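Local coordinates for B-agarase (Agarivorans gilvus, PDB 5Z6P), which is a family 50 glycoside hydrolase with agarase activity, probably cleaving the beta-galactosidic linkages of agar polysaccharide, at residues A[148-152]-A[177-181]; A[223-227]-A[237-241]; A[302-308]-A[711-717]. All coordinates share one frame; numbering follows the deposited sequence.

Contact 1 (A[148-152]-A[177-181])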
loop_
_atom_site.group_PDB
_atom_site.type_symbol
_atom_site.label_atom_id
_atom_site.label_comp_id
_atom_site.label_asym_id
_atom_site.label_seq_id
_atom_site.Cartn_x
_atom_site.Cartn_y
_atom_site.Cartn_z
ATOM N N GLY A 148 -19.556 9.479 16.362
ATOM C CA GLY A 148 -18.457 10.254 15.816
ATOM C C GLY A 148 -17.358 9.348 15.298
ATOM O O GLY A 148 -17.604 8.497 14.447
ATOM N N GLY A 149 -16.137 9.546 15.779
ATOM C CA GLY A 149 -15.808 10.689 16.602
ATOM C C GLY A 149 -15.346 11.801 15.689
ATOM O O GLY A 149 -16.151 12.496 15.089
ATOM N N ALA A 150 -14.038 11.956 15.563
ATOM C CA ALA A 150 -13.473 12.983 14.704
ATOM C C ALA A 150 -13.782 12.700 13.240
ATOM O O ALA A 150 -13.836 11.549 12.835
ATOM C CB ALA A 150 -11.977 13.071 14.918
ATOM N N CYS A 151 -13.973 13.749 12.448
ATOM C CA CYS A 151 -14.258 13.581 11.027
ATOM C C CYS A 151 -13.121 12.854 10.311
ATOM O O CYS A 151 -11.961 12.986 10.686
ATOM C CB CYS A 151 -14.530 14.930 10.354
ATOM S SG CYS A 151 -13.096 16.010 10.063
ATOM N N ASN A 152 -13.469 12.081 9.289
ATOM C CA ASN A 152 -12.489 11.326 8.516
ATOM C C ASN A 152 -13.138 10.665 7.307
ATOM O O ASN A 152 -14.344 10.433 7.305
ATOM C CB ASN A 152 -11.830 10.260 9.387
ATOM C CG ASN A 152 -12.781 9.138 9.737
ATOM O OD1 ASN A 152 -12.874 8.151 9.020
ATOM N ND2 ASN A 152 -13.499 9.288 10.839
ATOM N N ALA A 177 -5.269 5.453 16.293
ATOM C CA ALA A 177 -6.610 5.501 16.833
ATOM C C ALA A 177 -7.262 6.817 16.465
ATOM O O ALA A 177 -6.636 7.869 16.549
ATOM C CB ALA A 177 -6.584 5.327 18.333
ATOM N N LEU A 178 -8.526 6.762 16.066
ATOM C CA LEU A 178 -9.235 7.963 15.681
ATOM C C LEU A 178 -9.510 8.844 16.886
ATOM O O LEU A 178 -9.401 10.066 16.823
ATOM C CB LEU A 178 -10.543 7.602 14.992
ATOM C CG LEU A 178 -11.278 8.756 14.336
ATOM C CD1 LEU A 178 -10.559 9.139 13.067
ATOM C CD2 LEU A 178 -12.719 8.363 14.049
ATOM N N ASN A 179 -9.899 8.212 17.981
ATOM C CA ASN A 179 -10.213 8.941 19.196
ATOM C C ASN A 179 -9.259 8.557 20.309
ATOM O O ASN A 179 -9.208 7.406 20.720
ATOM C CB ASN A 179 -11.660 8.691 19.615
ATOM C CG ASN A 179 -12.652 9.240 18.614
ATOM O OD1 ASN A 179 -12.844 10.451 18.513
ATOM N ND2 ASN A 179 -13.288 8.352 17.868
ATOM N N ILE A 180 -8.480 9.531 20.766
ATOM C CA ILE A 180 -7.471 9.291 21.791
ATOM C C ILE A 180 -7.875 9.993 23.076
ATOM O O ILE A 180 -8.829 10.769 23.093
ATOM C CB ILE A 180 -6.064 9.782 21.350
ATOM C CG1 ILE A 180 -6.082 11.286 21.089
ATOM C CG2 ILE A 180 -5.579 9.021 20.128
ATOM C CD1 ILE A 180 -4.757 11.846 20.626
ATOM N N ASP A 181 -7.151 9.727 24.153
ATOM C CA ASP A 181 -7.440 10.387 25.418
ATOM C C ASP A 181 -7.016 11.855 25.381
ATOM O O ASP A 181 -5.865 12.188 25.645
ATOM C CB ASP A 181 -6.750 9.660 26.569
ATOM C CG ASP A 181 -7.044 10.292 27.913
ATOM O OD1 ASP A 181 -7.937 11.169 27.986
ATOM O OD2 ASP A 181 -6.380 9.910 28.898
#
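Over one face of the Asn152 carboxamide sits Leu178 CD1, shifted to the nitrogen end and 3.7 Å from Asn152 ND2, while Leu178 CD2 slants in beyond that nitrogen, 3.4 Å from Asn152 ND2. The edge of this amide is used differently. There Asn152 ND2 donates to Ala150 O at 3.0 Å, almost in the amide plane, so the group is held flat while the leucine rests against it. With OD1 of Asn152 taken by Ser155 and the backbone N of Ala154, both ends of the amide are fixed. The Asn179 amide turns its edge, not its face, to the other loop: Gly149, after its cis peptide, lets Asn179 OD1 lie 3.5 Å from Gly149 CA and equally close to Ala150 N. Leu178 holds CG anti to the backbone N (chi1 -170°), which lays its branch across the Asn152-Ala150 bond, CD2 of Leu178 being 3.6 Å from Ala150 O. Leu178 CG stands 4.4 Å from Ala150 CB. Trp173 of strand 168-174 packs on both Leu178 and Asn152. This is loop-on-loop packing in the carbohydrate-binding-module-like domain, the two loops flanking strand 168-174 in the chain and the first tied by the Cys151-Cys162 disulfide.

Contact 2 (A[223-227]-A[237-241])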
loop_
_atom_site.group_PDB
_atom_site.type_symbol
_atom_site.label_atom_id
_atom_site.label_comp_id
_atom_site.label_asym_id
_atom_site.label_seq_id
_atom_site.Cartn_x
_atom_site.Cartn_y
_atom_site.Cartn_z
ATOM N N ILE A 223 -21.611 12.527 -6.414
ATOM C CA ILE A 223 -21.141 11.660 -7.501
ATOM C C ILE A 223 -22.039 11.729 -8.738
ATOM O O ILE A 223 -23.247 11.542 -8.639
ATOM C CB ILE A 223 -21.044 10.173 -7.054
ATOM C CG1 ILE A 223 -20.243 10.023 -5.752
ATOM C CG2 ILE A 223 -20.447 9.328 -8.168
ATOM C CD1 ILE A 223 -18.795 10.504 -5.831
ATOM N N ASP A 224 -21.453 11.987 -9.906
ATOM C CA ASP A 224 -22.244 12.067 -11.133
ATOM C C ASP A 224 -22.450 10.684 -11.734
ATOM O O ASP A 224 -22.068 9.682 -11.135
ATOM C CB ASP A 224 -21.610 13.029 -12.158
ATOM C CG ASP A 224 -20.275 12.550 -12.709
ATOM O OD1 ASP A 224 -19.986 11.343 -12.706
ATOM O OD2 ASP A 224 -19.514 13.406 -13.194
ATOM N N ARG A 225 -23.043 10.626 -12.924
ATOM C CA ARG A 225 -23.417 9.340 -13.492
ATOM C C ARG A 225 -22.234 8.530 -14.015
ATOM O O ARG A 225 -22.388 7.364 -14.349
ATOM C CB ARG A 225 -24.439 9.528 -14.605
ATOM C CG ARG A 225 -23.943 10.178 -15.871
ATOM C CD ARG A 225 -25.165 10.534 -16.728
ATOM N NE ARG A 225 -24.813 11.016 -18.057
ATOM C CZ ARG A 225 -24.686 12.296 -18.378
ATOM N NH1 ARG A 225 -24.878 13.231 -17.462
ATOM N NH2 ARG A 225 -24.365 12.638 -19.619
ATOM N N PHE A 226 -21.069 9.161 -14.093
ATOM C CA PHE A 226 -19.852 8.508 -14.562
ATOM C C PHE A 226 -18.998 7.992 -13.405
ATOM O O PHE A 226 -17.983 7.326 -13.612
ATOM C CB PHE A 226 -19.035 9.473 -15.426
ATOM C CG PHE A 226 -19.795 10.008 -16.606
ATOM C CD1 PHE A 226 -20.011 9.219 -17.727
ATOM C CD2 PHE A 226 -20.304 11.297 -16.590
ATOM C CE1 PHE A 226 -20.716 9.715 -18.821
ATOM C CE2 PHE A 226 -21.015 11.795 -17.678
ATOM C CZ PHE A 226 -21.220 11.006 -18.792
ATOM N N GLY A 227 -19.424 8.306 -12.192
ATOM C CA GLY A 227 -18.673 7.946 -11.010
ATOM C C GLY A 227 -17.746 9.061 -10.549
ATOM O O GLY A 227 -17.105 8.934 -9.515
ATOM N N LYS A 237 -11.768 15.715 -16.656
ATOM C CA LYS A 237 -13.121 15.269 -16.295
ATOM C C LYS A 237 -14.014 15.043 -17.533
ATOM O O LYS A 237 -13.933 15.782 -18.507
ATOM C CB LYS A 237 -13.776 16.268 -15.340
ATOM C CG LYS A 237 -15.184 15.897 -14.958
ATOM C CD LYS A 237 -15.736 16.830 -13.923
ATOM C CE LYS A 237 -17.183 16.519 -13.652
ATOM N NZ LYS A 237 -17.716 17.338 -12.553
ATOM N N ILE A 238 -14.831 13.992 -17.494
ATOM C CA ILE A 238 -15.783 13.684 -18.563
ATOM C C ILE A 238 -17.153 14.275 -18.239
ATOM O O ILE A 238 -17.697 14.016 -17.167
ATOM C CB ILE A 238 -15.925 12.153 -18.785
ATOM C CG1 ILE A 238 -14.656 11.565 -19.422
ATOM C CG2 ILE A 238 -17.127 11.836 -19.650
ATOM C CD1 ILE A 238 -14.407 12.001 -20.832
ATOM N N HIS A 239 -17.720 15.046 -19.167
ATOM C CA HIS A 239 -18.994 15.748 -18.921
ATOM C C HIS A 239 -20.212 15.178 -19.638
ATOM O O HIS A 239 -21.331 15.569 -19.339
ATOM C CB HIS A 239 -18.866 17.226 -19.293
ATOM C CG HIS A 239 -17.703 17.908 -18.642
ATOM N ND1 HIS A 239 -16.473 18.015 -19.251
ATOM C CD2 HIS A 239 -17.580 18.498 -17.433
ATOM C CE1 HIS A 239 -15.643 18.655 -18.449
ATOM N NE2 HIS A 239 -16.288 18.956 -17.337
ATOM N N SER A 240 -20.011 14.252 -20.564
ATOM C CA SER A 240 -21.135 13.659 -21.274
ATOM C C SER A 240 -20.701 12.442 -22.069
ATOM O O SER A 240 -19.512 12.252 -22.311
ATOM C CB SER A 240 -21.771 14.683 -22.218
ATOM O OG SER A 240 -20.906 14.935 -23.306
ATOM N N GLU A 241 -21.671 11.639 -22.499
ATOM C CA GLU A 241 -21.362 10.464 -23.301
ATOM C C GLU A 241 -20.719 10.882 -24.603
ATOM O O GLU A 241 -19.921 10.145 -25.168
ATOM C CB GLU A 241 -22.611 9.634 -23.581
ATOM C CG GLU A 241 -23.151 8.887 -22.379
ATOM C CD GLU A 241 -24.020 9.745 -21.513
ATOM O OE1 GLU A 241 -24.050 10.984 -21.735
ATOM O OE2 GLU A 241 -24.680 9.185 -20.615
HETATM O O HOH W 1 -20.297 15.949 -13.309
#
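Phe226 fills the tight part of the contact, its ring pressed against the backbone of 238-241. CG2 of Ile238 stands over the ring centre in a CH-pi contact, 4.1 Å from the Phe226 centroid and only 5° off the normal, while the opposite face carries CG of Arg225 near its rim. Phe226 CZ, the far corner of the ring, comes to 3.6 Å from Ser240 C, and Glu241 N lies at the ring edge. Arg225 runs out past the phenylalanine, extended from CG to NE, and lays one guanidinium face over Phe226 CZ. Arg225 grips Glu241 side-on: Arg225 NE donates to Glu241 OE2 at 3.1 Å and Arg225 NH2 to Glu241 OE1 at 2.7 Å. Both bonds are nearly straight and lie in the guanidinium plane, meeting the oxygens on the syn side but well out of the carboxylate plane. The bend of Glu241 at chi2 (83°) curls its carboxylate back to meet them.

The other end is looser. Asp224 OD2 and Lys237 NZ stand 4.4 Å apart, bridged by a water; the ammonium also bonds the carbonyls of Gln232 and Asn229. His239, exposed, turns away to Glu233 and Glu243. Asp224 OD1 accepts from Phe226 N in an Asx turn within the type I turn Asp224-Gly227, and from Gln228 N. Apolar ring contact and direct salt bridge thus hold one end, beside the helix start that Ser240 caps through Glu243 N, while water mediates between the charges at the other.

Contact 3 (A[302-308]-A[711-717])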
loop_
_atom_site.group_PDB
_atom_site.type_symbol
_atom_site.label_atom_id
_atom_site.label_comp_id
_atom_site.label_asym_id
_atom_site.label_seq_id
_atom_site.Cartn_x
_atom_site.Cartn_y
_atom_site.Cartn_z
ATOM N N ALA A 302 11.349 -5.149 -15.433
ATOM C CA ALA A 302 9.878 -5.259 -15.398
ATOM C C ALA A 302 9.183 -3.985 -14.936
ATOM O O ALA A 302 9.300 -3.603 -13.785
ATOM C CB ALA A 302 9.454 -6.425 -14.500
ATOM N N THR A 303 8.441 -3.338 -15.832
ATOM C CA THR A 303 7.628 -2.190 -15.430
ATOM C C THR A 303 6.184 -2.424 -15.858
ATOM O O THR A 303 5.927 -2.933 -16.948
ATOM C CB THR A 303 8.144 -0.847 -16.031
ATOM O OG1 THR A 303 8.204 -0.944 -17.462
ATOM C CG2 THR A 303 9.537 -0.512 -15.483
ATOM N N GLY A 304 5.247 -2.063 -14.990
ATOM C CA GLY A 304 3.840 -2.315 -15.255
ATOM C C GLY A 304 2.949 -1.985 -14.079
ATOM O O GLY A 304 3.432 -1.521 -13.054
ATOM N N LEU A 305 1.656 -2.248 -14.232
ATOM C CA LEU A 305 0.651 -1.864 -13.248
ATOM C C LEU A 305 -0.037 -3.079 -12.627
ATOM O O LEU A 305 -0.192 -4.109 -13.264
ATOM C CB LEU A 305 -0.410 -0.967 -13.891
ATOM C CG LEU A 305 0.086 0.141 -14.833
ATOM C CD1 LEU A 305 -1.096 0.897 -15.444
ATOM C CD2 LEU A 305 1.017 1.096 -14.110
ATOM N N ASP A 306 -0.426 -2.937 -11.373
ATOM C CA ASP A 306 -1.177 -3.955 -10.679
ATOM C C ASP A 306 -2.685 -3.805 -10.910
ATOM O O ASP A 306 -3.153 -2.750 -11.328
ATOM C CB ASP A 306 -0.887 -3.895 -9.185
ATOM C CG ASP A 306 0.563 -4.155 -8.861
ATOM O OD1 ASP A 306 1.222 -4.968 -9.551
ATOM O OD2 ASP A 306 1.030 -3.510 -7.911
ATOM N N ILE A 307 -3.422 -4.869 -10.608
ATOM C CA ILE A 307 -4.883 -4.890 -10.651
ATOM C C ILE A 307 -5.399 -4.568 -12.057
ATOM O O ILE A 307 -6.004 -3.540 -12.289
ATOM C CB ILE A 307 -5.492 -3.911 -9.637
ATOM C CG1 ILE A 307 -4.800 -4.039 -8.276
ATOM C CG2 ILE A 307 -7.006 -4.142 -9.513
ATOM C CD1 ILE A 307 -5.213 -5.270 -7.475
ATOM N N ILE A 308 -5.145 -5.465 -12.998
ATOM C CA ILE A 308 -5.680 -5.317 -14.336
ATOM C C ILE A 308 -6.891 -6.248 -14.459
ATOM O O ILE A 308 -6.841 -7.323 -15.034
ATOM C CB ILE A 308 -4.600 -5.586 -15.387
ATOM C CG1 ILE A 308 -3.405 -4.668 -15.083
ATOM C CG2 ILE A 308 -5.140 -5.313 -16.787
ATOM C CD1 ILE A 308 -2.169 -4.980 -15.816
ATOM N N GLY A 711 12.814 -4.700 -11.328
ATOM C CA GLY A 711 11.508 -4.200 -11.725
ATOM C C GLY A 711 10.772 -3.444 -10.637
ATOM O O GLY A 711 11.202 -3.431 -9.482
ATOM N N ALA A 712 9.672 -2.794 -11.023
ATOM C CA ALA A 712 8.780 -2.106 -10.096
ATOM C C ALA A 712 7.359 -2.027 -10.675
ATOM O O ALA A 712 7.154 -1.626 -11.820
ATOM C CB ALA A 712 9.311 -0.687 -9.753
ATOM N N HIS A 713 6.389 -2.450 -9.874
ATOM C CA HIS A 713 4.998 -2.472 -10.297
ATOM C C HIS A 713 4.187 -1.442 -9.517
ATOM O O HIS A 713 4.312 -1.332 -8.304
ATOM C CB HIS A 713 4.393 -3.860 -10.125
ATOM C CG HIS A 713 5.054 -4.919 -10.944
ATOM N ND1 HIS A 713 4.985 -6.258 -10.628
ATOM C CD2 HIS A 713 5.814 -4.837 -12.064
ATOM C CE1 HIS A 713 5.652 -6.955 -11.525
ATOM N NE2 HIS A 713 6.166 -6.121 -12.406
ATOM N N TYR A 714 3.346 -0.709 -10.243
ATOM C CA TYR A 714 2.596 0.407 -9.714
ATOM C C TYR A 714 1.162 -0.001 -9.348
ATOM O O TYR A 714 0.445 -0.611 -10.136
ATOM C CB TYR A 714 2.590 1.569 -10.728
ATOM C CG TYR A 714 1.826 2.794 -10.264
ATOM C CD1 TYR A 714 0.436 2.852 -10.360
ATOM C CD2 TYR A 714 2.479 3.877 -9.715
ATOM C CE1 TYR A 714 -0.263 3.943 -9.928
ATOM C CE2 TYR A 714 1.782 4.983 -9.278
ATOM C CZ TYR A 714 0.407 5.011 -9.398
ATOM O OH TYR A 714 -0.303 6.084 -8.952
ATOM N N PHE A 715 0.757 0.354 -8.137
ATOM C CA PHE A 715 -0.586 0.023 -7.658
ATOM C C PHE A 715 -1.409 1.312 -7.715
ATOM O O PHE A 715 -1.276 2.143 -6.836
ATOM C CB PHE A 715 -0.524 -0.551 -6.232
ATOM C CG PHE A 715 -1.798 -1.230 -5.772
ATOM C CD1 PHE A 715 -2.915 -0.488 -5.440
ATOM C CD2 PHE A 715 -1.861 -2.603 -5.641
ATOM C CE1 PHE A 715 -4.087 -1.103 -5.000
ATOM C CE2 PHE A 715 -3.030 -3.224 -5.199
ATOM C CZ PHE A 715 -4.139 -2.463 -4.873
ATOM N N GLN A 716 -2.289 1.474 -8.700
ATOM C CA GLN A 716 -2.852 0.427 -9.534
ATOM C C GLN A 716 -3.306 1.040 -10.873
ATOM O O GLN A 716 -3.223 2.245 -11.059
ATOM C CB GLN A 716 -4.047 -0.235 -8.822
ATOM C CG GLN A 716 -5.104 0.801 -8.442
ATOM C CD GLN A 716 -6.333 0.233 -7.734
ATOM O OE1 GLN A 716 -6.482 -0.971 -7.600
ATOM N NE2 GLN A 716 -7.223 1.123 -7.285
ATOM N N TYR A 717 -3.778 0.198 -11.790
ATOM C CA TYR A 717 -4.245 0.619 -13.117
ATOM C C TYR A 717 -5.321 1.715 -13.013
ATOM O O TYR A 717 -5.176 2.797 -13.566
ATOM C CB TYR A 717 -4.803 -0.583 -13.859
ATOM C CG TYR A 717 -5.216 -0.395 -15.305
ATOM C CD1 TYR A 717 -4.714 0.644 -16.078
ATOM C CD2 TYR A 717 -6.099 -1.289 -15.899
ATOM C CE1 TYR A 717 -5.075 0.794 -17.394
ATOM C CE2 TYR A 717 -6.477 -1.149 -17.217
ATOM C CZ TYR A 717 -5.952 -0.098 -17.968
ATOM O OH TYR A 717 -6.307 0.060 -19.289
HETATM O O HOH W 2 3.193 -6.697 -8.530
#
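Strands 302-305 and 711-714 run side by side in the same direction, their axes 5° apart, and Ala712 N donates to Ala302 O at 2.9 Å. Gly304 O takes Tyr714 N at 2.9 Å, and Tyr714 O in turn accepts from Asp306 N at 2.8 Å in a nearly straight bond (172°). Past the strand ends the pairing slips by a residue: across the cis peptide before Gln716, the next donor to reach over is Tyr717 N, which bonds Asp306 O at 3.0 Å. Asp306 is thus held through both its backbone N and its backbone O.

Asp306 OD2 lies at the edge of the Phe715 ring. The polar side chains on the strands find partners elsewhere in the chain: Thr303 OG1 bonds Asn755 OD1, with Thr303 N on Thr431 OG1; Tyr714 OH meets Ile734 O and Arg692, and Tyr717 OH meets Arg424 and Thr421.

Apolar contacts fill in between. Leu305 splits its methyls, CD2 toward Tyr714 CB and CD1 at 3.7 Å from Tyr717 CD1, while Ile307 CG1 meets Phe715 CE2 at 3.6 Å. Phe715 holds CG anti to its N (chi1 -166°), bringing the ring alongside Asp306 and Ile307.

Neighbouring first and last strands fit the closure of a (beta/alpha)8 barrel of the glycosidase kind. Asp306 and Phe715 also touch Glu668, at the carboxyl ends of the strands, where such barrels usually hold their active site. Asp306 OD1 accepts from Asn435 N and from a water, 2.8 Å from that OD1, which also hydrogen-bonds His713 ND1 at the ring's edge; the carboxylate stands almost perpendicular to the imidazole, and these ties probably limit how it can rotate.

Overall arrangement
The three contacts follow one another along the chain without overlapping, contact 1 first and contact 3 last, and none touches another. Contact 1 sits in loops around strand 168-174 of the N-terminal carbohydrate-binding-module-like domain. Contact 2, with its centre 33 Å away, comes after strand 199-210 and leads into helix 241-255, probably in the chain linking that domain to the barrel-like part. Contact 3 lies deeper, its centre 26 Å from that of contact 2 and 34 Å from that of contact 1, and joins strands 299-305 and 709-714. Contacts 1 and 2 thus join segments close in sequence, 25 and 10 residues apart, while contact 3 pairs segments about 400 residues apart, probably closing the barrel.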